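1-deoxy-D-xylulose 5-phosphate reductoisomerase (Moraxella catarrhalis, PDB 4ZQG) catalyses the NAD(P)H-dependent rearrangement and reduction of 1-deoxy-D-xylulose 5-phosphate to 2-C-methyl-D-erythritol 4-phosphate in the MEP pathway, the step blocked by fosmidomycin. Local coordinates at residues G192-K197 / D225-M230; E235-C240 / K323-A328; S258-L263 / L309-P314; K318-K323 / D359-V364. All coordinates share one frame; numbering follows the deposited sequence.

Overall arrangement
Two of the four contacts hold residues of the active site; the other two lie about 10 Å or more from the inhibitor. Contact 1 comes first along the chain and rests on helix 220-228; helix 230-243, which follows directly, carries one side of contact 2, about 17 Å away between centres. Both reach the fosmidomycin site, one through the phosphonate and the other through magnesium. Contact 3, nested in the loop closed by contact 2, lies at the subunit interface. Contacts 2 and 4 share helix 320-331, their segments alternate along the chain, and their centres are about 13 Å apart. Through that helix the C-terminal helical domain is joined to the ligand-binding helices, while the Lys318 amine of contact 4 probably hydrogen-bonds the Leu195 carbonyl of contact 1.

Contact 1 of 4, residues G192-K197 / D225-M230; sequences GSFLDK and DSATMM. With FOM (3-[formyl(hydroxy)amino]propylphosphonic acid), chain E.
Gly192, with positive phi (62°), comes up against the end of helix 220-228 with bare backbone: its CA lies 3.9 Å from Ser226 O, the close side of this contact. Next to it the packing is already looser. Phe194 CD1 stands 4.3 Å from Ala227 CB, with the methyl at the ring's edge and near its plane. Between the two backbones a single water does the joining, accepting from Phe194 N at 2.7 Å and donating to Ala227 O. The loop following strand 182-189 and this helix end together form part of the phosphonate pocket of the reductoisomerase. Ser226 OG, anti to the backbone N (chi1 170°), donates to FOM OP3 at 2.6 Å, while Ser190, Asn231, Lys232 and Ser155 supply further bonds to the inhibitor. As the helix ends, Thr228 OG1 takes a nearly straight bond from Met230 N (3.1 Å, 164°), an ST turn leading into helix 230-243. Farther along the loop, Asp196 is exposed and stands clear of the helix, and the carbonyl of Leu195 probably accepts from Lys318 NZ.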
loop_
_atom_site.group_PDB
_atom_site.type_symbol
_atom_site.label_atom_id
_atom_site.label_comp_id
_atom_site.label_asym_id
_atom_site.label_seq_id
_atom_site.Cartn_x
_atom_site.Cartn_y
_atom_site.Cartn_z
ATOM N N GLY A 192 20.911 -2.836 8.677
ATOM C CA GLY A 192 22.148 -3.490 8.227
ATOM C C GLY A 192 22.713 -4.585 9.120
ATOM O O GLY A 192 22.111 -4.968 10.112
ATOM N N SER A 193 23.925 -5.040 8.775
ATOM C CA SER A 193 24.640 -6.112 9.477
ATOM C C SER A 193 24.958 -5.871 10.950
ATOM O O SER A 193 25.348 -6.809 11.630
ATOM C CB SER A 193 25.963 -6.366 8.782
ATOM O OG SER A 193 25.781 -6.824 7.452
ATOM N N PHE A 194 24.857 -4.642 11.446
ATOM C CA PHE A 194 25.277 -4.373 12.827
ATOM C C PHE A 194 24.183 -3.805 13.701
ATOM O O PHE A 194 24.440 -3.476 14.865
ATOM C CB PHE A 194 26.496 -3.434 12.854
ATOM C CG PHE A 194 27.729 -4.035 12.226
ATOM C CD1 PHE A 194 27.979 -3.878 10.859
ATOM C CD2 PHE A 194 28.616 -4.782 12.990
ATOM C CE1 PHE A 194 29.091 -4.444 10.276
ATOM C CE2 PHE A 194 29.733 -5.352 12.407
ATOM C CZ PHE A 194 29.973 -5.180 11.047
ATOM N N LEU A 195 22.968 -3.708 13.155
ATOM C CA LEU A 195 21.822 -3.267 13.924
ATOM C C LEU A 195 21.864 -3.823 15.352
ATOM O O LEU A 195 21.789 -3.062 16.338
ATOM C CB LEU A 195 20.504 -3.707 13.269
ATOM C CG LEU A 195 19.279 -3.575 14.208
ATOM C CD1 LEU A 195 19.070 -2.125 14.621
ATOM C CD2 LEU A 195 18.024 -4.133 13.576
ATOM N N ASP A 196 22.000 -5.144 15.445
ATOM C CA ASP A 196 21.847 -5.850 16.702
ATOM C C ASP A 196 23.202 -6.233 17.272
ATOM O O ASP A 196 23.411 -7.359 17.689
ATOM C CB ASP A 196 20.962 -7.088 16.468
ATOM C CG ASP A 196 20.162 -7.472 17.684
ATOM O OD1 ASP A 196 19.681 -6.558 18.394
ATOM O OD2 ASP A 196 20.007 -8.687 17.921
ATOM N N LYS A 197 24.126 -5.274 17.275
ATOM C CA LYS A 197 25.516 -5.469 17.731
ATOM C C LYS A 197 26.005 -4.174 18.371
ATOM O O LYS A 197 25.486 -3.105 18.087
ATOM C CB LYS A 197 26.433 -5.851 16.560
ATOM C CG LYS A 197 26.517 -7.342 16.266
ATOM C CD LYS A 197 26.735 -7.620 14.782
ATOM C CE LYS A 197 27.212 -9.051 14.550
ATOM N N ASP A 225 27.257 1.244 2.817
ATOM C CA ASP A 225 26.337 2.272 3.167
ATOM C C ASP A 225 25.133 1.768 3.995
ATOM O O ASP A 225 24.563 2.502 4.838
ATOM C CB ASP A 225 25.860 2.925 1.886
ATOM C CG ASP A 225 26.875 3.885 1.309
ATOM O OD1 ASP A 225 27.885 4.238 2.027
ATOM O OD2 ASP A 225 26.615 4.298 0.132
ATOM N N SER A 226 24.732 0.529 3.749
ATOM C CA SER A 226 23.661 -0.064 4.516
ATOM C C SER A 226 24.149 -0.399 5.930
ATOM O O SER A 226 23.486 -0.100 6.905
ATOM C CB SER A 226 23.111 -1.277 3.787
ATOM O OG SER A 226 22.245 -1.963 4.643
ATOM N N ALA A 227 25.335 -0.980 6.032
ATOM C CA ALA A 227 25.966 -1.219 7.340
ATOM C C ALA A 227 26.040 0.023 8.269
ATOM O O ALA A 227 25.841 -0.106 9.454
ATOM C CB ALA A 227 27.359 -1.820 7.140
ATOM N N THR A 228 26.373 1.200 7.716
ATOM C CA THR A 228 26.538 2.466 8.498
ATOM C C THR A 228 25.250 3.285 8.563
ATOM O O THR A 228 25.139 4.247 9.325
ATOM C CB THR A 228 27.585 3.415 7.860
ATOM O OG1 THR A 228 27.071 3.971 6.639
ATOM C CG2 THR A 228 28.873 2.699 7.546
ATOM N N MET A 229 24.311 2.913 7.702
ATOM C CA MET A 229 23.035 3.586 7.561
ATOM C C MET A 229 23.113 4.888 6.775
ATOM O O MET A 229 22.122 5.591 6.622
ATOM C CB MET A 229 22.357 3.810 8.897
ATOM C CG MET A 229 20.854 4.095 8.737
ATOM S SD MET A 229 19.724 3.414 9.975
ATOM C CE MET A 229 20.327 1.742 10.002
ATOM N N MET A 230 24.271 5.180 6.212
ATOM C CA MET A 230 24.367 6.246 5.263
ATOM C C MET A 230 23.471 6.007 4.040
ATOM O O MET A 230 23.055 6.974 3.398
ATOM C CB MET A 230 25.821 6.401 4.826
ATOM C CG MET A 230 26.049 7.502 3.798
ATOM S SD MET A 230 25.493 9.093 4.438
ATOM C CE MET A 230 26.821 9.500 5.576
HETATM O O2 FOM E . 18.845 0.182 -0.803
HETATM N N1 FOM E . 18.345 -1.103 -0.844
HETATM C C1 FOM E . 17.351 -1.407 -1.573
HETATM O O1 FOM E . 16.787 -0.562 -2.248
HETATM C C2 FOM E . 19.005 -2.041 0.058
HETATM C C3 FOM E . 18.674 -1.372 1.393
HETATM C C4 FOM E . 19.412 -2.002 2.540
HETATM P PA1 FOM E . 19.003 -0.991 3.946
HETATM O OP1 FOM E . 17.438 -1.169 4.198
HETATM O OP2 FOM E . 19.132 0.422 3.590
HETATM O OP3 FOM E . 19.852 -1.315 5.296
HETATM O O HOH W 1 24.739 -2.205 10.359
#

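Contact 2 of 4, residues E235-C240 / K323-A328; sequences ELIEAC and KLARYA. With MG (magnesium ion), chain D.
Leu236 and Arg326 make the larger meeting, methyl over guanidinium, between helices 230-243 and 320-331, whose nearest CA atoms, of Leu236 and Arg326, are 7.4 Å apart. One methyl does most of the touching: Leu236 CD2 sits over the centre of one guanidinium face, 3.7 Å from Arg326 CZ, and also touches the arginine's CB and CG. The two side chains cross at about a right angle. The arginine chain is extended through chi2, and the bend at chi3 (-70°) turns one guanidinium face to the Leu236 methyl. At the next residue, Ile237 CD1 lies 3.8 Å from Ala325 O and, more loosely, 4.5 Å from Ala325 CB. Cys336 and Leu339 of helix 333-351 also pack on Ile237.

No hydrogen bond spans the two segments, and the polar ends of Arg326 and Glu235 find partners elsewhere. Arg326 NH2 forms a salt bridge with Glu247 and a hydrogen bond with Ile250 O, which probably help fix the orientation of the guanidinium that faces Leu236.

Metal binding belongs to the helix that Leu236 and Ile237 share with Glu235. Glu235 OE2 binds magnesium at 2.1 Å, alongside Asp154 and Glu156, while OE1 forms a salt bridge with Lys232. The metal-binding helix is thus fastened to the C-terminal helical domain by aliphatic groups laid on a guanidinium and on backbone. The arginine's charge is probably balanced by Glu247, and no polar group of the interface competes for the Glu235 carboxylate.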
loop_
_atom_site.group_PDB
_atom_site.type_symbol
_atom_site.label_atom_id
_atom_site.label_comp_id
_atom_site.label_asym_id
_atom_site.label_seq_id
_atom_site.Cartn_x
_atom_site.Cartn_y
_atom_site.Cartn_z
ATOM N N GLU A 235 19.158 8.067 0.668
ATOM C CA GLU A 235 17.813 7.796 0.231
ATOM C C GLU A 235 16.870 8.905 0.690
ATOM O O GLU A 235 15.958 9.310 -0.044
ATOM C CB GLU A 235 17.381 6.420 0.713
ATOM C CG GLU A 235 17.968 5.353 -0.202
ATOM C CD GLU A 235 17.668 3.972 0.241
ATOM O OE1 GLU A 235 16.995 3.783 1.277
ATOM O OE2 GLU A 235 18.142 3.088 -0.436
ATOM N N LEU A 236 17.163 9.428 1.869
ATOM C CA LEU A 236 16.439 10.578 2.393
ATOM C C LEU A 236 16.568 11.777 1.442
ATOM O O LEU A 236 15.545 12.403 1.078
ATOM C CB LEU A 236 16.885 10.875 3.839
ATOM C CG LEU A 236 16.520 12.202 4.434
ATOM C CD1 LEU A 236 15.009 12.309 4.421
ATOM C CD2 LEU A 236 17.017 12.298 5.862
ATOM N N ILE A 237 17.784 12.081 0.995
ATOM C CA ILE A 237 17.948 13.187 0.088
ATOM C C ILE A 237 17.354 12.891 -1.277
ATOM O O ILE A 237 16.709 13.760 -1.867
ATOM C CB ILE A 237 19.410 13.578 -0.014
ATOM C CG1 ILE A 237 19.881 14.105 1.334
ATOM C CG2 ILE A 237 19.619 14.617 -1.101
ATOM C CD1 ILE A 237 21.333 13.776 1.622
ATOM N N GLU A 238 17.540 11.663 -1.777
ATOM C CA GLU A 238 16.891 11.197 -3.025
ATOM C C GLU A 238 15.390 11.426 -2.977
ATOM O O GLU A 238 14.816 11.966 -3.927
ATOM C CB GLU A 238 17.192 9.694 -3.306
ATOM C CG GLU A 238 16.629 9.108 -4.637
ATOM C CD GLU A 238 16.997 7.615 -4.917
ATOM O OE1 GLU A 238 17.228 7.251 -6.108
ATOM O OE2 GLU A 238 17.034 6.785 -3.963
ATOM N N ALA A 239 14.763 11.030 -1.872
ATOM C CA ALA A 239 13.324 11.197 -1.708
ATOM C C ALA A 239 12.856 12.660 -1.775
ATOM O O ALA A 239 11.849 12.978 -2.436
ATOM C CB ALA A 239 12.885 10.577 -0.405
ATOM N N CYS A 240 13.594 13.547 -1.114
ATOM C CA CYS A 240 13.301 14.963 -1.209
ATOM C C CYS A 240 13.212 15.430 -2.649
ATOM O O CYS A 240 12.239 16.062 -3.012
ATOM C CB CYS A 240 14.321 15.809 -0.437
ATOM S SG CYS A 240 14.416 15.567 1.366
ATOM N N LYS A 323 21.956 10.984 11.134
ATOM C CA LYS A 323 21.933 12.375 11.639
ATOM C C LYS A 323 22.541 13.312 10.590
ATOM O O LYS A 323 21.962 14.340 10.247
ATOM C CB LYS A 323 22.725 12.506 12.941
ATOM C CG LYS A 323 21.969 12.846 14.198
ATOM C CD LYS A 323 22.748 12.456 15.484
ATOM C CE LYS A 323 24.111 13.144 15.676
ATOM N N LEU A 324 23.725 12.931 10.060
ATOM C CA LEU A 324 24.525 13.845 9.251
ATOM C C LEU A 324 23.886 14.054 7.895
ATOM O O LEU A 324 23.989 15.126 7.307
ATOM C CB LEU A 324 25.952 13.345 9.134
ATOM C CG LEU A 324 26.695 13.146 10.474
ATOM C CD1 LEU A 324 27.954 12.314 10.316
ATOM C CD2 LEU A 324 27.048 14.469 11.106
ATOM N N ALA A 325 23.169 13.054 7.413
ATOM C CA ALA A 325 22.479 13.223 6.143
ATOM C C ALA A 325 21.300 14.149 6.224
ATOM O O ALA A 325 21.001 14.891 5.263
ATOM C CB ALA A 325 22.030 11.882 5.615
ATOM N N ARG A 326 20.610 14.098 7.362
ATOM C CA ARG A 326 19.475 14.981 7.553
ATOM C C ARG A 326 19.990 16.402 7.639
ATOM O O ARG A 326 19.542 17.274 6.914
ATOM C CB ARG A 326 18.637 14.586 8.769
ATOM C CG ARG A 326 17.242 15.210 8.728
ATOM C CD ARG A 326 16.366 14.766 9.888
ATOM N NE ARG A 326 15.989 13.376 9.760
ATOM C CZ ARG A 326 15.021 12.931 8.970
ATOM N NH1 ARG A 326 14.759 11.613 8.926
ATOM N NH2 ARG A 326 14.325 13.780 8.216
ATOM N N TYR A 327 20.987 16.604 8.493
ATOM C CA TYR A 327 21.669 17.874 8.605
ATOM C C TYR A 327 22.041 18.388 7.237
ATOM O O TYR A 327 21.786 19.536 6.909
ATOM C CB TYR A 327 22.880 17.721 9.502
ATOM C CG TYR A 327 23.796 18.931 9.554
ATOM C CD1 TYR A 327 23.291 20.221 9.769
ATOM C CD2 TYR A 327 25.190 18.781 9.410
ATOM C CE1 TYR A 327 24.148 21.321 9.827
ATOM C CE2 TYR A 327 26.042 19.867 9.476
ATOM C CZ TYR A 327 25.524 21.133 9.679
ATOM O OH TYR A 327 26.398 22.203 9.739
ATOM N N ALA A 328 22.598 17.526 6.399
ATOM C CA ALA A 328 23.024 17.951 5.071
ATOM C C ALA A 328 21.827 18.263 4.197
ATOM O O ALA A 328 21.823 19.247 3.477
ATOM C CB ALA A 328 23.919 16.899 4.430
HETATM MG MG MG D . 17.212 1.413 -1.410
#

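Contact 3 of 4, residues S258-L263 / L309-P314; sequences SVVHSL and LKFLAP
Apolar side chains alone join the two segments here, with Val259 and Val260 meeting Leu309 and Phe311 where the mixed four-stranded sheet, through strand 260-266 and the residue just before it, packs against strand 307-311. The two strands are not hydrogen-bonded to each other; the nearest CA atoms, those of Val259 and Leu309, are 7.7 Å apart. Strand 307-311 instead forms an antiparallel ladder with a strand of the second subunit, so this buried layer backs the dimer interface, and Phe311 also packs on Leu303 of that second subunit.

On one flank, Leu309 reaches across Val259 at about a right angle, its CD2 lying 4.0 Å from Val259 CB. The other methyl, Leu309 CD1, turns to the neighbouring valine and comes 4.3 Å from Val260 CG2. That Val260 methyl therefore serves two partners. Although no hydrogen bond crosses directly, His255 ties the segments together: its NE2 is bonded to Val260 N and its ND1 to Lys310 O, while its ring stacks with that of Phe311. This stacking probably helps to place Phe311, and Val260 CG2 comes to the ring edge, near its plane, 3.8 Å from Phe311 CZ.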
loop_
_atom_site.group_PDB
_atom_site.type_symbol
_atom_site.label_atom_id
_atom_site.label_comp_id
_atom_site.label_asym_id
_atom_site.label_seq_id
_atom_site.Cartn_x
_atom_site.Cartn_y
_atom_site.Cartn_z
ATOM N N SER A 258 13.174 -6.572 6.138
ATOM C CA SER A 258 13.211 -6.109 4.745
ATOM C C SER A 258 12.012 -6.526 3.875
ATOM O O SER A 258 12.110 -6.666 2.639
ATOM C CB SER A 258 14.571 -6.451 4.087
ATOM O OG SER A 258 15.577 -5.572 4.566
ATOM N N VAL A 259 10.863 -6.672 4.534
ATOM C CA VAL A 259 9.625 -7.020 3.865
ATOM C C VAL A 259 8.811 -5.800 3.511
ATOM O O VAL A 259 8.393 -5.644 2.369
ATOM C CB VAL A 259 8.839 -7.987 4.721
ATOM C CG1 VAL A 259 7.435 -8.137 4.191
ATOM C CG2 VAL A 259 9.575 -9.324 4.716
ATOM N N VAL A 260 8.603 -4.932 4.483
ATOM C CA VAL A 260 7.958 -3.664 4.234
ATOM C C VAL A 260 8.998 -2.703 3.698
ATOM O O VAL A 260 9.924 -2.358 4.416
ATOM C CB VAL A 260 7.286 -3.059 5.505
ATOM C CG1 VAL A 260 6.635 -1.758 5.131
ATOM C CG2 VAL A 260 6.229 -3.990 6.093
ATOM N N HIS A 261 8.812 -2.230 2.471
ATOM C CA HIS A 261 9.821 -1.409 1.830
ATOM C C HIS A 261 9.710 0.101 1.947
ATOM O O HIS A 261 10.635 0.809 1.616
ATOM C CB HIS A 261 9.949 -1.823 0.364
ATOM C CG HIS A 261 10.346 -3.257 0.214
ATOM N ND1 HIS A 261 9.701 -4.132 -0.621
ATOM C CD2 HIS A 261 11.275 -3.984 0.875
ATOM C CE1 HIS A 261 10.245 -5.329 -0.499
ATOM N NE2 HIS A 261 11.202 -5.265 0.404
ATOM N N SER A 262 8.586 0.602 2.423
ATOM C CA SER A 262 8.407 2.004 2.799
ATOM C C SER A 262 6.925 2.247 2.850
ATOM O O SER A 262 6.152 1.365 2.450
ATOM C CB SER A 262 9.107 2.994 1.849
ATOM O OG SER A 262 10.423 3.204 2.307
ATOM N N LEU A 263 6.542 3.410 3.396
ATOM C CA LEU A 263 5.139 3.763 3.511
ATOM C C LEU A 263 4.869 5.220 3.171
ATOM O O LEU A 263 5.768 6.075 3.212
ATOM C CB LEU A 263 4.597 3.420 4.905
ATOM C CG LEU A 263 5.085 2.119 5.553
ATOM C CD1 LEU A 263 6.334 2.360 6.358
ATOM C CD2 LEU A 263 4.035 1.539 6.470
ATOM N N LEU A 309 7.098 -9.256 11.800
ATOM C CA LEU A 309 7.776 -8.132 11.215
ATOM C C LEU A 309 8.010 -7.109 12.296
ATOM O O LEU A 309 7.076 -6.672 12.910
ATOM C CB LEU A 309 6.891 -7.520 10.150
ATOM C CG LEU A 309 6.446 -8.467 9.043
ATOM C CD1 LEU A 309 5.556 -7.740 8.045
ATOM C CD2 LEU A 309 7.641 -9.043 8.335
ATOM N N LYS A 310 9.263 -6.721 12.527
ATOM C CA LYS A 310 9.615 -5.800 13.613
ATOM C C LYS A 310 9.825 -4.378 13.106
ATOM O O LYS A 310 10.168 -4.144 11.938
ATOM C CB LYS A 310 10.845 -6.268 14.403
ATOM C CG LYS A 310 10.741 -7.704 14.959
ATOM C CD LYS A 310 11.970 -8.226 15.728
ATOM N N PHE A 311 9.555 -3.443 14.016
ATOM C CA PHE A 311 9.680 -2.039 13.775
ATOM C C PHE A 311 10.222 -1.392 15.018
ATOM O O PHE A 311 9.948 -1.836 16.117
ATOM C CB PHE A 311 8.350 -1.437 13.412
ATOM C CG PHE A 311 7.863 -1.837 12.062
ATOM C CD1 PHE A 311 8.102 -1.041 10.971
ATOM C CD2 PHE A 311 7.149 -3.014 11.891
ATOM C CE1 PHE A 311 7.656 -1.397 9.727
ATOM C CE2 PHE A 311 6.670 -3.377 10.654
ATOM C CZ PHE A 311 6.936 -2.558 9.568
ATOM N N LEU A 312 10.984 -0.325 14.828
ATOM C CA LEU A 312 11.941 0.119 15.811
ATOM C C LEU A 312 12.372 1.522 15.400
ATOM O O LEU A 312 12.539 1.795 14.229
ATOM C CB LEU A 312 13.121 -0.871 15.778
ATOM C CG LEU A 312 14.008 -1.118 16.997
ATOM C CD1 LEU A 312 13.230 -1.564 18.239
ATOM C CD2 LEU A 312 15.045 -2.172 16.639
ATOM N N ALA A 313 12.505 2.425 16.353
ATOM C CA ALA A 313 13.016 3.763 16.058
ATOM C C ALA A 313 14.512 3.697 15.793
ATOM O O ALA A 313 15.200 2.906 16.405
ATOM C CB ALA A 313 12.750 4.699 17.233
ATOM N N PRO A 314 15.027 4.548 14.901
ATOM C CA PRO A 314 16.467 4.555 14.644
ATOM C C PRO A 314 17.233 4.971 15.869
ATOM O O PRO A 314 16.763 5.824 16.597
ATOM C CB PRO A 314 16.627 5.619 13.561
ATOM C CG PRO A 314 15.277 5.821 13.004
ATOM C CD PRO A 314 14.335 5.584 14.128
#

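Contact 4 of 4, residues K318-K323 / D359-V364; sequences KFACLK and DIAVIV
Ile360 on helix 359-368 meets Cys321 on helix 320-331, and its side chain is worth following outward. CB, the branch point, stands back 4.9 Å from Cys321 SG. From there the chain divides. The CG2 methyl is the touching branch, 4.1 Å from the sulfur of Cys321. CG1 takes the other course: it lies anti to the carbonyl carbon (chi1 -66°) and continues extended to CD1, so that the tip is carried away from Cys321, 6.5 Å from CD1 to SG. The isoleucine is enclosed by other elements, packing against Asn343, Ala346 and Val347 of helix 333-351 and against Ile224 and Thr228 of helix 220-228.

Helices 320-331 and 359-368 belong to the C-terminal helical domain, which in this enzyme family is a small bundle, and at this point the two approach closely through small residues. The CA atoms of Cys321 and Ala361 are only 5.6 Å apart. The sulfur also faces the backbone directly, with Cys321 SG 4.3 Å from Ala361 CA. Beside it the methyls of two alanines meet end on, Ala320 CB and Ala361 CB at 4.0 Å, toward a more exposed margin than the buried cysteine and isoleucine. Ala320 lies near the start of helix 320-331, and Leu322 N donates to Phe319 O at 2.8 Å, closing the turn that contains Ala320 and Cys321.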
loop_
_atom_site.group_PDB
_atom_site.type_symbol
_atom_site.label_atom_id
_atom_site.label_comp_id
_atom_site.label_asym_id
_atom_site.label_seq_id
_atom_site.Cartn_x
_atom_site.Cartn_y
_atom_site.Cartn_z
ATOM N N LYS A 318 24.209 5.684 17.417
ATOM C CA LYS A 318 24.848 4.576 16.742
ATOM C C LYS A 318 24.913 4.765 15.210
ATOM O O LYS A 318 25.854 4.326 14.593
ATOM C CB LYS A 318 24.159 3.263 17.130
ATOM C CG LYS A 318 24.832 2.018 16.576
ATOM C CD LYS A 318 23.834 0.926 16.222
ATOM C CE LYS A 318 23.597 -0.064 17.368
ATOM N NZ LYS A 318 24.156 -1.401 16.999
ATOM N N PHE A 319 23.955 5.436 14.590
ATOM C CA PHE A 319 23.995 5.612 13.131
ATOM C C PHE A 319 24.103 7.086 12.735
ATOM O O PHE A 319 23.228 7.636 12.066
ATOM C CB PHE A 319 22.771 4.975 12.490
ATOM C CG PHE A 319 22.699 3.495 12.678
ATOM C CD1 PHE A 319 21.734 2.935 13.481
ATOM C CD2 PHE A 319 23.614 2.672 12.069
ATOM C CE1 PHE A 319 21.668 1.569 13.658
ATOM C CE2 PHE A 319 23.557 1.304 12.234
ATOM C CZ PHE A 319 22.580 0.750 13.028
ATOM N N ALA A 320 25.226 7.692 13.134
ATOM C CA ALA A 320 25.496 9.108 12.943
ATOM C C ALA A 320 25.368 9.541 11.489
ATOM O O ALA A 320 24.942 10.666 11.195
ATOM C CB ALA A 320 26.882 9.427 13.456
ATOM N N CYS A 321 25.732 8.642 10.584
ATOM C CA CYS A 321 25.592 8.888 9.167
ATOM C C CYS A 321 24.208 9.389 8.835
ATOM O O CYS A 321 24.046 10.251 7.975
ATOM C CB CYS A 321 25.922 7.620 8.375
ATOM S SG CYS A 321 27.702 7.465 8.074
ATOM N N LEU A 322 23.200 8.861 9.526
ATOM C CA LEU A 322 21.805 9.305 9.326
ATOM C C LEU A 322 21.489 10.697 9.922
ATOM O O LEU A 322 20.862 11.516 9.252
ATOM C CB LEU A 322 20.858 8.241 9.856
ATOM C CG LEU A 322 19.397 8.414 9.514
ATOM C CD1 LEU A 322 19.131 8.728 8.046
ATOM C CD2 LEU A 322 18.717 7.133 9.940
ATOM N N LYS A 323 21.956 10.984 11.134
ATOM C CA LYS A 323 21.933 12.375 11.639
ATOM C C LYS A 323 22.541 13.312 10.590
ATOM O O LYS A 323 21.962 14.340 10.247
ATOM C CB LYS A 323 22.725 12.506 12.941
ATOM C CG LYS A 323 21.969 12.846 14.198
ATOM C CD LYS A 323 22.748 12.456 15.484
ATOM C CE LYS A 323 24.111 13.144 15.676
ATOM N N ASP A 359 34.900 4.989 11.490
ATOM C CA ASP A 359 35.581 6.163 10.978
ATOM C C ASP A 359 34.816 6.819 9.811
ATOM O O ASP A 359 35.074 7.971 9.508
ATOM C CB ASP A 359 37.034 5.836 10.557
ATOM C CG ASP A 359 38.011 5.692 11.751
ATOM O OD1 ASP A 359 39.111 5.120 11.507
ATOM O OD2 ASP A 359 37.711 6.141 12.895
ATOM N N ILE A 360 33.900 6.120 9.151
ATOM C CA ILE A 360 33.143 6.745 8.073
ATOM C C ILE A 360 32.350 7.948 8.592
ATOM O O ILE A 360 32.216 8.953 7.896
ATOM C CB ILE A 360 32.226 5.736 7.333
ATOM C CG1 ILE A 360 33.109 4.699 6.606
ATOM C CG2 ILE A 360 31.276 6.452 6.357
ATOM C CD1 ILE A 360 32.397 3.692 5.740
ATOM N N ALA A 361 31.842 7.857 9.816
ATOM C CA ALA A 361 31.062 8.952 10.386
ATOM C C ALA A 361 31.924 10.185 10.642
ATOM O O ALA A 361 31.522 11.313 10.325
ATOM C CB ALA A 361 30.375 8.508 11.672
ATOM N N VAL A 362 33.105 9.949 11.208
ATOM C CA VAL A 362 34.035 11.015 11.606
ATOM C C VAL A 362 34.487 11.851 10.417
ATOM O O VAL A 362 34.531 13.060 10.478
ATOM C CB VAL A 362 35.305 10.440 12.269
ATOM C CG1 VAL A 362 36.056 11.543 12.999
ATOM C CG2 VAL A 362 34.955 9.303 13.229
ATOM N N ILE A 363 34.831 11.174 9.344
ATOM C CA ILE A 363 35.363 11.798 8.142
ATOM C C ILE A 363 34.319 12.683 7.514
ATOM O O ILE A 363 34.638 13.786 7.056
ATOM C CB ILE A 363 35.792 10.726 7.090
ATOM C CG1 ILE A 363 36.985 9.909 7.593
ATOM C CG2 ILE A 363 36.077 11.350 5.720
ATOM C CD1 ILE A 363 38.117 10.749 8.167
ATOM N N VAL A 364 33.090 12.180 7.476
ATOM C CA VAL A 364 31.972 12.892 6.860
ATOM C C VAL A 364 31.543 14.136 7.659
ATOM O O VAL A 364 31.205 15.156 7.064
ATOM C CB VAL A 364 30.747 11.966 6.638
ATOM C CG1 VAL A 364 29.581 12.734 6.037
ATOM C CG2 VAL A 364 31.107 10.816 5.700
#